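Local structure of DNA repair protein RAD7 (Saccharomyces cerevisiae, 5ZB2) at residues 291-296 with 313-318; 331-336 with 353-358; 342-347 with 368-373; 359-364 with 383-388; 372-377 with 393-398. The protein takes part, in the GGR complex with Rad16 and Abf1, in global genome nucleotide excision repair, which removes damage from nontranscribed DNA. One frame throughout, in Å; residues are numbered along the deposited sequence.

Interaction 1: 291-296 with 313-318; sequences VELNNL and IELLLN
Leu315 sends its CD1 methyl between two leucines of the 291-296 loop, and its side chain crosses each of them at about a right angle. Its CD1 lies 3.5 Å from CD1 of Leu293 and 3.7 Å from CD2 of Leu296, so one methyl serves both neighbours. Leu315 holds CG anti to its backbone N (chi1 172°), which swings the branch toward the loop. A type I turn from Leu293 to Leu296 brings both loop leucines to the same methyl. Phe288 of helix 281-290 touches Leu293 and Leu315 as well and extends the apolar patch.

Polar contacts lie beside it, at Asn318. Its carbonyl O accepts from Leu293 N at 2.9 Å, with a nearly straight N-H...O angle of 168°, and the CA of Glu292 approaches the same oxygen at 3.4 Å. The Asn318 side chain turns back along helix 309-320: ND2 donates to Glu314 O at 2.7 Å, in the carbonyl plane and on a lone pair, with the acceptor close to the amide plane. That bond fixes the rotation of the amide while CB rests 3.6 Å from Val291 O. Joining consecutive leucine-rich repeat turns, the contact thus pairs dispersion between buried leucines with a short, nearly straight backbone bond that ties the loop to the helix.

Interaction 2: 331-336 with 353-358; sequences SLKELT and LGFVRC
Lys333 and Arg357 carry like charges yet pass over each other at a slant, each reaching a backbone carbonyl of the opposite segment. The Arg357 guanidinium grips Lys333 O side-on with two nitrogens, NE at 3.2 Å and NH2 at 3.0 Å, and the oxygen sits 16-17° out of the guanidinium plane. A bend at chi3 (55°) folds the arginine back to this position. In return Lys333 NZ donates to Phe355 O at 3.3 Å, coming from above the carbonyl plane. The aliphatic parts cross between these ends, with Lys333 CG 3.9 Å from Arg357 CB, while the charged nitrogens stay apart, NZ to NE being 6.8 Å.

At one end Ser331 N bonds to Gly354 O at 2.8 Å. At the other, a water that accepts from Cys358 N lies within bonding distance of Leu332 O and Leu335 O and can bridge the two backbones, and the Cys358 sulfur packs by Leu335. Phe340 of helix 337-341 lies against Val356 and Cys358. Thr336 caps that helix, its OG1 also bonded to Asp309. Each segment follows a short strand and precedes a helix, and each contains a beta turn; such stacked strand-to-helix loops are characteristic of the leucine-rich repeat solenoid.

Interaction 3: 342-347 with 368-373; sequences ALACPN and GEQNPN
Asn371, the first residue to leave helix 361-370, inserts its amide between two backbone groups of the 342-347 loop and uses both ends of it. Its CG is anti to the carbonyl carbon, and chi2 near -91° turns the amide across the chain, so that ND2 reaches Leu343 O at 2.9 Å while OD1 receives Cys345 N, also at 2.9 Å. The two bonds differ in geometry. Leu343 O lies close to the amide plane, and the N-H...O angle is fairly straight; Cys345 N instead approaches OD1 from above the plane of its carbonyl, 48° out of it, and so does not use a lone pair. ND2 also bonds to Leu367 O of its own helix, which ties the amide to the helix end.

Two residues on, Asn373 has a similar first torsion, but its ND2 makes only a weak bond to Pro346 O, short at 2.7 Å yet bent to 118° at the hydrogen. The Pro372 ring lies between, its CD 3.8 Å from Cys345 O. On the other side of Asn371, Ala344 CB meets Gln370 CB at 3.9 Å. The touching parts run nearly side by side, consistent with successive turns of a leucine-rich repeat stack. One buried amide thus serves a main-chain acceptor and a main-chain donor of the neighbouring loop at once.

Interaction 4: 359-364 with 383-388; sequences VDDSVI and NLVTEK
Asp361 turns CG anti to its carbonyl carbon (chi1 -64°), which carries the carboxylate out from the start of helix 361-370 to Thr386, and Thr386 answers with OG1 between its own backbone N and carbonyl carbon (chi1 64°), directed at the acid. The two side chains cross at about a right angle and form a two-point grip. OD1 of Asp361 accepts from Thr386 N at 3.0 Å on its syn lone pair, while OD2 accepts from Thr386 OG1 at 2.7 Å, again on the syn side and 17° out of the carboxylate plane. With both oxygens engaged by the same residue, the rotation of the carboxylate is fixed. OD1 also faces Val385 CA at 3.4 Å.

Asp360, one residue earlier, has a different task. It is the N-cap of the helix: its OD1 accepts from Val363 N at 3.0 Å and is met nearly along its C-O axis. The two adjacent acids thus divide the work at the helix start, one capping the helix and the other joining it to the last long loop of the leucine-rich repeat domain, which lies between strands 376-378 and 396-398. Proximity to the helix N-terminus would probably favour the charged form of both.

Beside the polar grip, Val359 CG1 and Val385 CG2 pack at 4.1 Å, where Phe340 of helix 337-341 and Leu353 also touch Val359. Leu384 CB rests 3.8 Å from Val359 O, and a water links the backbones by accepting from Asp361 N and donating to Leu384 O.

Interaction 5: 372-377 with 393-398; sequences PNLTVI and PGLTLI
Parallel strand pairing closes the C-terminal end of the leucine-rich repeat stack, where strand 396-398 is laid against strand 376-378. Val376 pairs with Thr396 and Ile377 with Leu397. Three main-chain bonds zip the edge: Thr396 N to Thr375 O at 3.0 Å, Ile377 N to Thr396 O at 3.2 Å and Ile398 N to Ile377 O at 3.1 Å. Thr396 OG1 adds a weak bond to Thr375 O.

Side chains sort by face. With Val376 and Thr396 on one face, Val376 CG1 meets Ile398 CD1 at 3.5 Å; Ile398 places CG1 between its backbone N and carbonyl carbon (chi1 56°), turning the chain toward the valine. On the face of Ile377 and Leu397, Leu397 CD2 lies 3.7 Å from Ile377 CB, and Ile377 CD1 also meets Leu395 CD1 at 3.7 Å. Gly394 has a positive phi (110°), where a CB would press on the carbonyl O of Pro393.

Ile364 of helix 361-370 covers Ile377 and Leu397, whereas strand 350-352 flanks strand 376-378 and its Tyr350 touches Val376. Strand 396-398 is the outermost of this chain, and Thr396 packs on Lys44 of the Elongin-C chain.

All five contacts join neighbouring turns of the same C-terminal repeats, but at different levels of each turn. Interactions 1 and 3 involve helix-to-strand loops, interaction 1 against the next helix, and they touch through Leu316 on Leu343 and Cys345; interaction 1 pairs leucines with one backbone bond, interaction 3 relies on an asparagine amide. Interaction 2 joins two strand-to-helix loops, and interaction 4 joins a helix start to the loop between the last two strands; both depend more on charged side chains and waters. Interaction 4 is a surface contact, the others partly buried. Interactions 3 and 4 use opposite ends of helix 361-370, while interaction 5 supplies the strand pairing; Ile364 of interaction 4 packs on its Ile377 and Leu397.

Interaction 1: 291-296 with 313-318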
# COMPACT_ATOMS: atom_id res chain seq x y z
N VAL A 291 16.49 -49.53 15.74
CA VAL A 291 17.18 -48.31 15.32
C VAL A 291 17.79 -47.63 16.53
O VAL A 291 17.44 -47.89 17.69
CB VAL A 291 16.23 -47.35 14.57
CG1 VAL A 291 15.62 -48.05 13.36
CG2 VAL A 291 15.14 -46.83 15.50
N GLU A 292 18.73 -46.72 16.25
CA GLU A 292 19.37 -45.89 17.26
C GLU A 292 18.90 -44.46 17.07
O GLU A 292 19.11 -43.87 16.00
CB GLU A 292 20.89 -45.99 17.17
CG GLU A 292 21.44 -47.38 17.43
CD GLU A 292 22.95 -47.43 17.37
OE1 GLU A 292 23.57 -46.40 17.02
OE2 GLU A 292 23.53 -48.50 17.67
N LEU A 293 18.27 -43.90 18.10
CA LEU A 293 17.71 -42.56 18.02
C LEU A 293 18.54 -41.56 18.83
O LEU A 293 18.01 -40.88 19.71
CB LEU A 293 16.26 -42.58 18.52
CG LEU A 293 15.34 -43.50 17.71
CD1 LEU A 293 14.06 -43.79 18.47
CD2 LEU A 293 15.03 -42.86 16.37
N ASN A 294 19.83 -41.48 18.52
CA ASN A 294 20.76 -40.65 19.28
C ASN A 294 20.58 -39.16 19.04
O ASN A 294 21.24 -38.36 19.72
CB ASN A 294 22.20 -41.04 18.94
CG ASN A 294 22.56 -42.44 19.39
OD1 ASN A 294 22.07 -42.92 20.41
ND2 ASN A 294 23.41 -43.11 18.62
N ASN A 295 19.72 -38.76 18.10
CA ASN A 295 19.52 -37.36 17.77
C ASN A 295 18.11 -36.87 18.06
O ASN A 295 17.76 -35.75 17.69
CB ASN A 295 19.87 -37.11 16.30
CG ASN A 295 21.28 -37.53 15.95
OD1 ASN A 295 21.51 -38.65 15.48
ND2 ASN A 295 22.24 -36.65 16.19
N LEU A 296 17.28 -37.69 18.71
CA LEU A 296 15.88 -37.32 18.92
C LEU A 296 15.79 -36.23 19.98
O LEU A 296 16.15 -36.44 21.14
CB LEU A 296 15.07 -38.55 19.33
CG LEU A 296 13.55 -38.38 19.33
CD1 LEU A 296 13.03 -38.07 17.94
CD2 LEU A 296 12.88 -39.63 19.89
N ILE A 313 10.25 -47.61 27.14
CA ILE A 313 11.54 -48.12 27.60
C ILE A 313 12.46 -48.35 26.41
O ILE A 313 13.62 -47.91 26.41
CB ILE A 313 11.35 -49.41 28.42
CG1 ILE A 313 10.58 -49.09 29.71
CG2 ILE A 313 12.69 -50.06 28.74
CD1 ILE A 313 10.24 -50.31 30.55
N GLU A 314 11.96 -49.03 25.37
CA GLU A 314 12.78 -49.26 24.18
C GLU A 314 13.22 -47.94 23.56
O GLU A 314 14.35 -47.83 23.06
CB GLU A 314 12.01 -50.10 23.17
CG GLU A 314 11.75 -51.54 23.59
CD GLU A 314 13.02 -52.38 23.69
OE1 GLU A 314 14.09 -51.91 23.24
OE2 GLU A 314 12.96 -53.50 24.23
N LEU A 315 12.36 -46.92 23.59
CA LEU A 315 12.74 -45.61 23.07
C LEU A 315 13.92 -45.04 23.84
O LEU A 315 14.92 -44.63 23.25
CB LEU A 315 11.54 -44.65 23.14
CG LEU A 315 11.82 -43.18 22.81
CD1 LEU A 315 12.24 -43.01 21.36
CD2 LEU A 315 10.60 -42.32 23.11
N LEU A 316 13.83 -45.02 25.17
CA LEU A 316 14.88 -44.42 25.99
C LEU A 316 16.18 -45.20 25.90
O LEU A 316 17.26 -44.61 25.79
CB LEU A 316 14.41 -44.32 27.44
CG LEU A 316 13.15 -43.49 27.69
CD1 LEU A 316 12.63 -43.74 29.09
CD2 LEU A 316 13.42 -42.01 27.47
N LEU A 317 16.11 -46.53 25.95
CA LEU A 317 17.31 -47.36 25.98
C LEU A 317 18.01 -47.47 24.63
O LEU A 317 19.12 -48.01 24.58
CB LEU A 317 16.96 -48.76 26.49
CG LEU A 317 17.00 -48.94 28.01
CD1 LEU A 317 16.16 -47.89 28.72
CD2 LEU A 317 16.53 -50.34 28.39
N ASN A 318 17.41 -46.98 23.55
CA ASN A 318 18.00 -47.07 22.22
C ASN A 318 18.47 -45.71 21.71
O ASN A 318 18.39 -45.41 20.52
CB ASN A 318 17.03 -47.72 21.23
CG ASN A 318 16.96 -49.23 21.38
OD1 ASN A 318 17.71 -49.96 20.74
ND2 ASN A 318 16.07 -49.71 22.24

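Interaction 2: 331-336 with 353-358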
# COMPACT_ATOMS: atom_id res chain seq x y z
N SER A 331 -2.15 -38.73 28.01
CA SER A 331 -3.26 -39.67 27.86
C SER A 331 -2.81 -41.11 27.67
O SER A 331 -3.64 -41.95 27.28
CB SER A 331 -4.19 -39.29 26.70
OG SER A 331 -4.68 -37.97 26.84
N LEU A 332 -1.54 -41.44 27.92
CA LEU A 332 -1.10 -42.83 27.85
C LEU A 332 -1.51 -43.53 29.14
O LEU A 332 -0.75 -43.66 30.10
CB LEU A 332 0.40 -42.92 27.61
CG LEU A 332 0.94 -42.38 26.28
CD1 LEU A 332 2.21 -43.12 25.88
CD2 LEU A 332 -0.09 -42.45 25.16
N LYS A 333 -2.77 -43.98 29.15
CA LYS A 333 -3.35 -44.60 30.33
C LYS A 333 -2.73 -45.96 30.65
O LYS A 333 -2.86 -46.42 31.79
CB LYS A 333 -4.86 -44.77 30.13
CG LYS A 333 -5.70 -44.25 31.29
CD LYS A 333 -5.77 -42.73 31.30
CE LYS A 333 -6.78 -42.23 32.32
NZ LYS A 333 -6.89 -40.75 32.32
N GLU A 334 -2.08 -46.60 29.68
CA GLU A 334 -1.53 -47.93 29.90
C GLU A 334 -0.17 -47.92 30.59
O GLU A 334 0.27 -48.98 31.05
CB GLU A 334 -1.41 -48.68 28.57
CG GLU A 334 -2.74 -48.96 27.90
CD GLU A 334 -3.65 -49.81 28.76
OE1 GLU A 334 -3.15 -50.77 29.40
OE2 GLU A 334 -4.87 -49.52 28.81
N LEU A 335 0.49 -46.78 30.67
CA LEU A 335 1.79 -46.73 31.32
C LEU A 335 1.66 -47.08 32.80
O LEU A 335 0.62 -46.85 33.43
CB LEU A 335 2.43 -45.35 31.16
CG LEU A 335 2.77 -44.93 29.73
CD1 LEU A 335 3.27 -43.50 29.71
CD2 LEU A 335 3.80 -45.87 29.11
N THR A 336 2.72 -47.64 33.36
CA THR A 336 2.83 -47.90 34.78
C THR A 336 4.07 -47.19 35.31
O THR A 336 4.79 -46.51 34.57
CB THR A 336 2.90 -49.40 35.08
OG1 THR A 336 4.22 -49.89 34.81
CG2 THR A 336 1.89 -50.18 34.24
N LEU A 353 2.64 -35.10 31.12
CA LEU A 353 2.04 -36.31 31.67
C LEU A 353 0.55 -36.15 31.93
O LEU A 353 -0.02 -36.86 32.76
CB LEU A 353 2.75 -36.72 32.96
CG LEU A 353 4.25 -36.99 32.84
CD1 LEU A 353 4.83 -37.33 34.20
CD2 LEU A 353 4.54 -38.11 31.84
N GLY A 354 -0.10 -35.23 31.22
CA GLY A 354 -1.52 -35.00 31.40
C GLY A 354 -2.35 -36.24 31.13
O GLY A 354 -2.20 -36.89 30.09
N PHE A 355 -3.23 -36.57 32.08
CA PHE A 355 -4.12 -37.72 31.97
C PHE A 355 -3.35 -39.04 31.96
O PHE A 355 -3.83 -40.04 31.42
CB PHE A 355 -5.01 -37.62 30.73
CG PHE A 355 -5.96 -36.46 30.76
CD1 PHE A 355 -7.16 -36.55 31.46
CD2 PHE A 355 -5.67 -35.28 30.10
CE1 PHE A 355 -8.04 -35.49 31.50
CE2 PHE A 355 -6.55 -34.21 30.13
CZ PHE A 355 -7.73 -34.32 30.83
N VAL A 356 -2.16 -39.06 32.55
CA VAL A 356 -1.40 -40.30 32.72
C VAL A 356 -1.80 -40.89 34.07
O VAL A 356 -1.31 -40.47 35.12
CB VAL A 356 0.11 -40.07 32.61
CG1 VAL A 356 0.86 -41.39 32.77
CG2 VAL A 356 0.45 -39.45 31.27
N ARG A 357 -2.69 -41.88 34.02
CA ARG A 357 -3.31 -42.43 35.22
C ARG A 357 -2.30 -42.74 36.32
O ARG A 357 -2.48 -42.36 37.48
CB ARG A 357 -4.10 -43.69 34.83
CG ARG A 357 -4.63 -44.53 35.98
CD ARG A 357 -5.19 -45.85 35.45
NE ARG A 357 -4.19 -46.57 34.66
CZ ARG A 357 -3.20 -47.28 35.17
NH1 ARG A 357 -3.06 -47.39 36.49
NH2 ARG A 357 -2.34 -47.89 34.37
N CYS A 358 -1.22 -43.46 35.97
CA CYS A 358 -0.35 -44.02 36.99
C CYS A 358 0.48 -42.97 37.74
O CYS A 358 1.05 -43.30 38.78
CB CYS A 358 0.59 -45.05 36.36
SG CYS A 358 1.87 -44.33 35.32
O HOH W 1 -1.04 -44.58 33.13

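Interaction 3: 342-347 with 368-373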
# COMPACT_ATOMS: atom_id res chain seq x y z
N ALA A 342 12.86 -45.83 33.99
CA ALA A 342 13.88 -45.66 32.97
C ALA A 342 14.00 -44.24 32.46
O ALA A 342 14.96 -43.94 31.74
CB ALA A 342 13.59 -46.60 31.80
N LEU A 343 13.05 -43.36 32.80
CA LEU A 343 13.04 -41.99 32.27
C LEU A 343 14.03 -41.15 33.07
O LEU A 343 13.67 -40.37 33.96
CB LEU A 343 11.64 -41.41 32.32
CG LEU A 343 11.43 -40.04 31.68
CD1 LEU A 343 11.89 -40.03 30.23
CD2 LEU A 343 9.96 -39.64 31.76
N ALA A 344 15.31 -41.31 32.74
CA ALA A 344 16.40 -40.55 33.37
C ALA A 344 17.22 -39.92 32.25
O ALA A 344 18.11 -40.57 31.68
CB ALA A 344 17.26 -41.45 34.26
N CYS A 345 16.93 -38.66 31.94
CA CYS A 345 17.49 -37.99 30.78
C CYS A 345 18.26 -36.75 31.22
O CYS A 345 17.71 -35.90 31.93
CB CYS A 345 16.38 -37.59 29.81
SG CYS A 345 15.23 -38.94 29.42
N PRO A 346 19.52 -36.59 30.79
CA PRO A 346 20.29 -35.41 31.24
C PRO A 346 19.78 -34.10 30.68
O PRO A 346 19.95 -33.06 31.33
CB PRO A 346 21.71 -35.72 30.75
CG PRO A 346 21.53 -36.63 29.59
CD PRO A 346 20.32 -37.46 29.91
N ASN A 347 19.16 -34.10 29.50
CA ASN A 347 18.78 -32.87 28.82
C ASN A 347 17.28 -32.64 28.75
O ASN A 347 16.85 -31.65 28.15
CB ASN A 347 19.37 -32.86 27.40
CG ASN A 347 20.87 -33.08 27.39
OD1 ASN A 347 21.61 -32.36 28.06
ND2 ASN A 347 21.32 -34.08 26.64
N GLY A 368 11.92 -35.87 39.42
CA GLY A 368 12.66 -34.68 39.78
C GLY A 368 14.11 -34.96 40.11
O GLY A 368 14.98 -34.11 39.91
N GLU A 369 14.40 -36.16 40.63
CA GLU A 369 15.76 -36.52 41.01
C GLU A 369 16.54 -37.15 39.87
O GLU A 369 17.78 -37.06 39.85
CB GLU A 369 15.73 -37.48 42.20
CG GLU A 369 14.95 -36.98 43.41
CD GLU A 369 15.37 -35.60 43.87
OE1 GLU A 369 14.93 -34.61 43.26
OE2 GLU A 369 16.15 -35.51 44.84
N GLN A 370 15.86 -37.78 38.91
CA GLN A 370 16.54 -38.47 37.81
C GLN A 370 16.74 -37.59 36.58
O GLN A 370 17.38 -38.05 35.62
CB GLN A 370 15.74 -39.71 37.41
CG GLN A 370 15.75 -40.83 38.44
CD GLN A 370 15.04 -42.08 37.94
OE1 GLN A 370 14.37 -42.06 36.91
NE2 GLN A 370 15.20 -43.17 38.67
N ASN A 371 16.21 -36.37 36.57
CA ASN A 371 16.26 -35.49 35.40
C ASN A 371 16.72 -34.11 35.85
O ASN A 371 15.90 -33.25 36.21
CB ASN A 371 14.91 -35.43 34.70
CG ASN A 371 14.49 -36.78 34.13
OD1 ASN A 371 14.78 -37.10 32.98
ND2 ASN A 371 13.83 -37.60 34.95
N PRO A 372 18.03 -33.85 35.83
CA PRO A 372 18.53 -32.60 36.43
C PRO A 372 18.03 -31.34 35.75
O PRO A 372 17.91 -30.30 36.41
CB PRO A 372 20.06 -32.74 36.29
CG PRO A 372 20.25 -33.65 35.13
CD PRO A 372 19.11 -34.62 35.19
N ASN A 373 17.72 -31.39 34.46
CA ASN A 373 17.30 -30.21 33.72
C ASN A 373 15.79 -30.14 33.51
O ASN A 373 15.31 -29.23 32.83
CB ASN A 373 18.00 -30.15 32.36
CG ASN A 373 19.47 -29.82 32.49
OD1 ASN A 373 19.87 -29.04 33.36
ND2 ASN A 373 20.29 -30.40 31.62

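Interaction 4: 359-364 with 383-388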
# COMPACT_ATOMS: atom_id res chain seq x y z
N VAL A 359 0.55 -41.73 37.25
CA VAL A 359 1.43 -40.74 37.86
C VAL A 359 0.91 -40.39 39.25
O VAL A 359 -0.27 -40.09 39.44
CB VAL A 359 1.53 -39.49 36.97
CG1 VAL A 359 2.42 -38.43 37.62
CG2 VAL A 359 2.07 -39.85 35.60
N ASP A 360 1.81 -40.42 40.24
CA ASP A 360 1.49 -40.01 41.60
C ASP A 360 2.69 -39.25 42.15
O ASP A 360 3.66 -38.99 41.44
CB ASP A 360 1.10 -41.22 42.47
CG ASP A 360 2.22 -42.24 42.60
OD1 ASP A 360 3.41 -41.87 42.47
OD2 ASP A 360 1.91 -43.43 42.85
N ASP A 361 2.63 -38.91 43.44
CA ASP A 361 3.70 -38.13 44.05
C ASP A 361 5.03 -38.86 43.97
O ASP A 361 6.08 -38.23 43.73
CB ASP A 361 3.35 -37.82 45.51
CG ASP A 361 2.12 -36.95 45.64
OD1 ASP A 361 1.85 -36.14 44.72
OD2 ASP A 361 1.41 -37.06 46.67
N SER A 362 5.02 -40.18 44.16
CA SER A 362 6.26 -40.95 44.09
C SER A 362 6.91 -40.84 42.72
O SER A 362 8.15 -40.83 42.62
CB SER A 362 5.99 -42.41 44.43
OG SER A 362 5.46 -42.54 45.74
N VAL A 363 6.11 -40.76 41.66
CA VAL A 363 6.67 -40.64 40.31
C VAL A 363 7.27 -39.25 40.11
O VAL A 363 8.41 -39.11 39.64
CB VAL A 363 5.59 -40.94 39.25
CG1 VAL A 363 6.18 -40.86 37.85
CG2 VAL A 363 4.98 -42.32 39.49
N ILE A 364 6.52 -38.21 40.47
CA ILE A 364 7.04 -36.85 40.38
C ILE A 364 8.33 -36.72 41.18
O ILE A 364 9.30 -36.11 40.73
CB ILE A 364 5.98 -35.84 40.85
CG1 ILE A 364 4.73 -35.91 39.96
CG2 ILE A 364 6.54 -34.42 40.87
CD1 ILE A 364 4.98 -35.63 38.48
N ASN A 383 -5.13 -37.06 39.28
CA ASN A 383 -5.74 -36.75 40.57
C ASN A 383 -4.89 -37.24 41.74
O ASN A 383 -4.95 -36.67 42.83
CB ASN A 383 -7.14 -37.36 40.65
CG ASN A 383 -8.07 -36.81 39.58
OD1 ASN A 383 -7.98 -35.64 39.19
ND2 ASN A 383 -8.97 -37.66 39.08
N LEU A 384 -4.08 -38.28 41.52
CA LEU A 384 -3.25 -38.84 42.59
C LEU A 384 -2.03 -37.98 42.90
O LEU A 384 -1.23 -38.37 43.76
CB LEU A 384 -2.81 -40.26 42.22
CG LEU A 384 -3.86 -41.38 42.24
CD1 LEU A 384 -4.56 -41.48 43.59
CD2 LEU A 384 -4.88 -41.23 41.11
N VAL A 385 -1.86 -36.84 42.24
CA VAL A 385 -0.80 -35.89 42.57
C VAL A 385 -1.39 -34.86 43.53
O VAL A 385 -2.30 -34.11 43.16
CB VAL A 385 -0.24 -35.21 41.31
CG1 VAL A 385 0.88 -34.26 41.67
CG2 VAL A 385 0.24 -36.26 40.30
N THR A 386 -0.86 -34.82 44.75
CA THR A 386 -1.38 -33.97 45.81
C THR A 386 -0.46 -32.78 46.04
O THR A 386 0.55 -32.60 45.35
CB THR A 386 -1.56 -34.77 47.10
OG1 THR A 386 -0.28 -35.21 47.57
CG2 THR A 386 -2.46 -35.97 46.87
N GLU A 387 -0.82 -31.96 47.04
CA GLU A 387 0.03 -30.84 47.42
C GLU A 387 1.38 -31.32 47.94
O GLU A 387 2.39 -30.62 47.82
CB GLU A 387 -0.67 -29.98 48.47
CG GLU A 387 -0.79 -30.59 49.87
CD GLU A 387 -1.85 -31.67 49.97
OE1 GLU A 387 -2.86 -31.58 49.25
OE2 GLU A 387 -1.66 -32.62 50.76
N LYS A 388 1.42 -32.52 48.52
CA LYS A 388 2.64 -33.09 49.08
C LYS A 388 3.67 -33.45 48.02
O LYS A 388 4.76 -33.91 48.37
CB LYS A 388 2.29 -34.32 49.92
CG LYS A 388 3.39 -34.80 50.85
CD LYS A 388 2.92 -35.97 51.70
CE LYS A 388 4.02 -36.48 52.62
NZ LYS A 388 3.56 -37.63 53.44
O HOH W 2 0.45 -39.74 45.61

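Interaction 5: 372-377 with 393-398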
# COMPACT_ATOMS: atom_id res chain seq x y z
N PRO A 372 18.03 -33.85 35.83
CA PRO A 372 18.53 -32.60 36.43
C PRO A 372 18.03 -31.34 35.75
O PRO A 372 17.91 -30.30 36.41
CB PRO A 372 20.06 -32.74 36.29
CG PRO A 372 20.25 -33.65 35.13
CD PRO A 372 19.11 -34.62 35.19
N ASN A 373 17.72 -31.39 34.46
CA ASN A 373 17.30 -30.21 33.72
C ASN A 373 15.79 -30.14 33.51
O ASN A 373 15.31 -29.23 32.83
CB ASN A 373 18.00 -30.15 32.36
CG ASN A 373 19.47 -29.82 32.49
OD1 ASN A 373 19.87 -29.04 33.36
ND2 ASN A 373 20.29 -30.40 31.62
N LEU A 374 15.03 -31.07 34.08
CA LEU A 374 13.58 -31.03 33.96
C LEU A 374 13.03 -29.85 34.75
O LEU A 374 13.30 -29.72 35.95
CB LEU A 374 12.97 -32.34 34.45
CG LEU A 374 11.46 -32.53 34.25
CD1 LEU A 374 11.07 -32.37 32.79
CD2 LEU A 374 11.04 -33.90 34.76
N THR A 375 12.27 -28.98 34.09
CA THR A 375 11.75 -27.76 34.70
C THR A 375 10.23 -27.69 34.76
O THR A 375 9.70 -27.01 35.64
CB THR A 375 12.27 -26.52 33.96
OG1 THR A 375 11.69 -26.46 32.65
CG2 THR A 375 13.79 -26.57 33.83
N VAL A 376 9.52 -28.35 33.85
CA VAL A 376 8.06 -28.30 33.81
C VAL A 376 7.52 -29.71 33.62
O VAL A 376 8.00 -30.46 32.77
CB VAL A 376 7.56 -27.37 32.69
CG1 VAL A 376 6.03 -27.32 32.67
CG2 VAL A 376 8.13 -25.96 32.87
N ILE A 377 6.50 -30.05 34.40
CA ILE A 377 5.79 -31.32 34.28
C ILE A 377 4.30 -31.01 34.33
O ILE A 377 3.80 -30.49 35.34
CB ILE A 377 6.16 -32.32 35.39
CG1 ILE A 377 7.67 -32.61 35.37
CG2 ILE A 377 5.36 -33.61 35.24
CD1 ILE A 377 8.13 -33.43 36.57
N PRO A 393 14.18 -27.50 44.10
CA PRO A 393 14.33 -26.18 43.47
C PRO A 393 14.46 -26.27 41.96
O PRO A 393 15.29 -27.01 41.42
CB PRO A 393 15.61 -25.63 44.11
CG PRO A 393 15.72 -26.34 45.41
CD PRO A 393 15.16 -27.71 45.17
N GLY A 394 13.62 -25.50 41.26
CA GLY A 394 13.69 -25.36 39.82
C GLY A 394 12.55 -26.02 39.06
O GLY A 394 12.32 -25.68 37.90
N LEU A 395 11.83 -26.95 39.68
CA LEU A 395 10.78 -27.71 39.01
C LEU A 395 9.42 -27.14 39.39
O LEU A 395 9.15 -26.89 40.56
CB LEU A 395 10.86 -29.19 39.38
CG LEU A 395 10.05 -30.15 38.51
CD1 LEU A 395 10.71 -31.52 38.49
CD2 LEU A 395 8.61 -30.28 39.00
N THR A 396 8.57 -26.95 38.38
CA THR A 396 7.22 -26.45 38.58
C THR A 396 6.22 -27.41 37.95
O THR A 396 6.45 -27.93 36.85
CB THR A 396 7.05 -25.05 37.96
OG1 THR A 396 7.05 -25.15 36.53
CG2 THR A 396 8.19 -24.14 38.40
N LEU A 397 5.11 -27.64 38.64
CA LEU A 397 4.06 -28.53 38.18
C LEU A 397 2.87 -27.70 37.72
O LEU A 397 2.37 -26.85 38.46
CB LEU A 397 3.63 -29.50 39.28
CG LEU A 397 4.71 -30.40 39.88
CD1 LEU A 397 4.09 -31.33 40.92
CD2 LEU A 397 5.42 -31.21 38.81
N ILE A 398 2.41 -27.95 36.49
CA ILE A 398 1.26 -27.27 35.92
C ILE A 398 0.13 -28.29 35.77
O ILE A 398 0.36 -29.49 35.59
CB ILE A 398 1.60 -26.61 34.57
CG1 ILE A 398 2.16 -27.64 33.58
CG2 ILE A 398 2.58 -25.47 34.79
CD1 ILE A 398 2.55 -27.08 32.23